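Side-chain contact in Csm3 (PDB 6AE2), which is a Cas RAMP protein of the type III-A CRISPR-Cas Csm effector complex and probably binds RNA and acts as an endonuclease on it: residues K97-D102 against E190-K195. Numbering follows the deposited sequence.
Sequences KGKNGD and EEEMIK
In the loop that sets Lys-99 against Glu-192, Asp-102 OD1 takes two bonds from Asn-100. The backbone N of Asn-100 is 3.1 Å from Asp-102 OD1 and meets it almost in line with the C-O bond. The side-chain bond is weak, with Asn-100 ND2 3.4 Å from Asp-102 OD1. A backbone bond from Gly-98 N to Asp-102 O, 2.9 Å long, closes the loop. Together they hold Asn-100 and Gly-98 to Asp-102. Lys-99 NZ, 2.9 Å from Asn-100 OD1, ties the other end of the amide and lies 34° from the carbonyl plane. The lysine amine bonds within its own loop, and no salt bridge to Glu-192 forms.

Segment 97-102 follows helix 80-93 and leads into helix 104-109. Its partner is the start of helix 190-205. That helix connects strands 175-185 and 220-230, with strand 26-38 lying between them in the sheet. This is the split beta-alpha-beta unit of ferredoxin-like folds, as in the RRM-like core of RAMP proteins. Glu-190 and Ile-194 touch strand 26-38, while Glu-192 is turned to the loop and also touches Ile-104.

No hydrogen bond or salt bridge crosses the contact; the touch is van der Waals. Lys-99 CB lies 3.6 Å from Glu-192 CD. The next carbon, Lys-99 CG, is 3.8 Å from Glu-192 OE2, and the two side chains cross at about a right angle. Glu-192 bends at chi2 (-61°), which brings its carboxylate against the base of the lysine chain. Glu-192 OE1 is also 3.2 Å from Lys-99 N, but the angle is too poor for a hydrogen bond. Asp-102 OD2 is 6.2 Å from Glu-192 OE1; these like charges are not in contact but may disfavour each other somewhat.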
ATOM      1  N   LYS A  97      15.404 -19.295  -4.465  1.00 52.46           N
ATOM      2  CA  LYS A  97      16.752 -19.805  -4.641  1.00 61.62           C
ATOM      3  C   LYS A  97      17.262 -19.375  -6.011  1.00 63.48           C
ATOM      4  O   LYS A  97      16.487 -18.989  -6.892  1.00 51.37           O
ATOM      5  CB  LYS A  97      16.801 -21.334  -4.497  1.00 63.53           C
ATOM      6  CG  LYS A  97      15.882 -21.892  -3.416  1.00 63.22           C
ATOM      7  CD  LYS A  97      16.509 -23.105  -2.733  1.00 66.12           C
ATOM      8  CE  LYS A  97      15.489 -24.215  -2.517  1.00 64.72           C
ATOM      9  NZ  LYS A  97      16.124 -25.559  -2.488  1.00 72.72           N
ATOM     10  N   GLY A  98      18.579 -19.434  -6.181  1.00 69.99           N
ATOM     11  CA  GLY A  98      19.208 -18.950  -7.390  1.00 75.49           C
ATOM     12  C   GLY A  98      18.889 -19.807  -8.606  1.00 85.29           C
ATOM     13  O   GLY A  98      17.964 -20.620  -8.625  1.00 88.91           O
ATOM     14  N   LYS A  99      19.694 -19.599  -9.653  1.00 91.61           N
ATOM     15  CA  LYS A  99      19.532 -20.367 -10.885  1.00 94.78           C
ATOM     16  C   LYS A  99      19.651 -21.864 -10.631  1.00103.94           C
ATOM     17  O   LYS A  99      19.023 -22.666 -11.332  1.00106.47           O
ATOM     18  CB  LYS A  99      20.561 -19.911 -11.920  1.00 91.71           C
ATOM     19  CG  LYS A  99      20.157 -20.162 -13.364  1.00 92.16           C
ATOM     20  CD  LYS A  99      20.753 -21.460 -13.881  1.00 96.69           C
ATOM     21  CE  LYS A  99      22.268 -21.457 -13.758  1.00 94.50           C
ATOM     22  NZ  LYS A  99      22.837 -22.824 -13.904  1.00 93.25           N
ATOM     23  N   ASN A 100      20.452 -22.257  -9.643  1.00105.24           N
ATOM     24  CA  ASN A 100      20.488 -23.637  -9.180  1.00102.76           C
ATOM     25  C   ASN A 100      19.809 -23.716  -7.818  1.00 99.37           C
ATOM     26  O   ASN A 100      18.739 -23.132  -7.622  1.00 96.81           O
ATOM     27  CB  ASN A 100      21.930 -24.146  -9.118  1.00102.00           C
ATOM     28  CG  ASN A 100      22.780 -23.632 -10.270  1.00103.16           C
ATOM     29  OD1 ASN A 100      22.842 -24.249 -11.333  1.00103.71           O
ATOM     30  ND2 ASN A 100      23.438 -22.497 -10.060  1.00101.84           N
ATOM     31  N   GLY A 101      20.415 -24.423  -6.872  1.00 96.52           N
ATOM     32  CA  GLY A 101      19.906 -24.453  -5.519  1.00 89.02           C
ATOM     33  C   GLY A 101      20.555 -23.460  -4.583  1.00 80.56           C
ATOM     34  O   GLY A 101      20.299 -23.505  -3.375  1.00 77.98           O
ATOM     35  N   ASP A 102      21.373 -22.550  -5.106  1.00 81.20           N
ATOM     36  CA  ASP A 102      22.205 -21.698  -4.269  1.00 80.88           C
ATOM     37  C   ASP A 102      21.371 -20.675  -3.503  1.00 70.32           C
ATOM     38  O   ASP A 102      20.290 -20.265  -3.933  1.00 62.88           O
ATOM     39  CB  ASP A 102      23.254 -20.979  -5.119  1.00 82.69           C
ATOM     40  CG  ASP A 102      22.678 -20.408  -6.401  1.00 83.65           C
ATOM     41  OD1 ASP A 102      22.074 -21.173  -7.183  1.00 85.30           O
ATOM     42  OD2 ASP A 102      22.834 -19.190  -6.631  1.00 79.88           O
ATOM     43  N   GLU A 190      25.893 -11.721 -12.097  1.00 52.49           N
ATOM     44  CA  GLU A 190      25.255 -10.409 -12.027  1.00 49.29           C
ATOM     45  C   GLU A 190      23.788 -10.479 -12.433  1.00 55.23           C
ATOM     46  O   GLU A 190      22.921  -9.890 -11.778  1.00 53.03           O
ATOM     47  CB  GLU A 190      26.013  -9.420 -12.914  1.00 47.11           C
ATOM     48  CG  GLU A 190      25.377  -8.043 -12.999  1.00 55.81           C
ATOM     49  CD  GLU A 190      25.766  -7.297 -14.261  1.00 60.48           C
ATOM     50  OE1 GLU A 190      26.967  -7.012 -14.438  1.00 62.57           O
ATOM     51  OE2 GLU A 190      24.866  -6.996 -15.075  1.00 64.14           O
ATOM     52  N   GLU A 191      23.493 -11.207 -13.514  1.00 59.59           N
ATOM     53  CA  GLU A 191      22.123 -11.268 -14.013  1.00 60.88           C
ATOM     54  C   GLU A 191      21.194 -11.929 -13.000  1.00 58.83           C
ATOM     55  O   GLU A 191      20.038 -11.515 -12.844  1.00 55.18           O
ATOM     56  CB  GLU A 191      22.088 -12.012 -15.348  1.00 69.82           C
ATOM     57  CG  GLU A 191      20.704 -12.473 -15.775  1.00 86.83           C
ATOM     58  CD  GLU A 191      20.685 -13.022 -17.187  1.00 98.19           C
ATOM     59  OE1 GLU A 191      19.974 -14.020 -17.431  1.00101.82           O
ATOM     60  OE2 GLU A 191      21.382 -12.453 -18.053  1.00 99.89           O
ATOM     61  N   GLU A 192      21.681 -12.952 -12.294  1.00 54.08           N
ATOM     62  CA  GLU A 192      20.853 -13.611 -11.288  1.00 46.33           C
ATOM     63  C   GLU A 192      20.624 -12.710 -10.080  1.00 45.10           C
ATOM     64  O   GLU A 192      19.536 -12.716  -9.492  1.00 48.90           O
ATOM     65  CB  GLU A 192      21.496 -14.930 -10.859  1.00 50.25           C
ATOM     66  CG  GLU A 192      21.231 -16.091 -11.803  1.00 65.23           C
ATOM     67  CD  GLU A 192      19.755 -16.423 -11.924  1.00 77.67           C
ATOM     68  OE1 GLU A 192      19.109 -16.658 -10.882  1.00 81.06           O
ATOM     69  OE2 GLU A 192      19.244 -16.452 -13.064  1.00 79.75           O
ATOM     70  N   MET A 193      21.636 -11.927  -9.696  1.00 38.94           N
ATOM     71  CA  MET A 193      21.496 -11.053  -8.535  1.00 37.28           C
ATOM     72  C   MET A 193      20.510  -9.925  -8.808  1.00 35.32           C
ATOM     73  O   MET A 193      19.653  -9.620  -7.968  1.00 32.76           O
ATOM     74  CB  MET A 193      22.858 -10.491  -8.135  1.00 38.53           C
ATOM     75  CG  MET A 193      23.823 -11.529  -7.599  1.00 45.75           C
ATOM     76  SD  MET A 193      25.297 -10.749  -6.932  1.00 47.64           S
ATOM     77  CE  MET A 193      26.234 -10.600  -8.442  1.00 52.09           C
ATOM     78  N   ILE A 194      20.623  -9.283  -9.972  1.00 30.12           N
ATOM     79  CA  ILE A 194      19.643  -8.272 -10.360  1.00 40.32           C
ATOM     80  C   ILE A 194      18.245  -8.878 -10.374  1.00 49.14           C
ATOM     81  O   ILE A 194      17.290  -8.296  -9.846  1.00 45.23           O
ATOM     82  CB  ILE A 194      20.006  -7.663 -11.726  1.00 37.72           C
ATOM     83  CG1 ILE A 194      21.241  -6.769 -11.608  1.00 37.90           C
ATOM     84  CG2 ILE A 194      18.826  -6.889 -12.300  1.00 26.03           C
ATOM     85  CD1 ILE A 194      22.005  -6.623 -12.907  1.00 36.57           C
ATOM     86  N   LYS A 195      18.114 -10.070 -10.963  1.00 48.25           N
ATOM     87  CA  LYS A 195      16.813 -10.725 -11.027  1.00 51.73           C
ATOM     88  C   LYS A 195      16.261 -10.992  -9.631  1.00 50.71           C
ATOM     89  O   LYS A 195      15.085 -10.722  -9.361  1.00 55.89           O
ATOM     90  CB  LYS A 195      16.919 -12.024 -11.825  1.00 52.48           C
ATOM     91  CG  LYS A 195      15.824 -13.033 -11.527  1.00 59.58           C
ATOM     92  CD  LYS A 195      15.883 -14.212 -12.484  1.00 63.24           C
ATOM     93  CE  LYS A 195      14.763 -15.204 -12.215  1.00 59.70           C
ATOM     94  NZ  LYS A 195      15.239 -16.613 -12.333  1.00 63.97           N
TER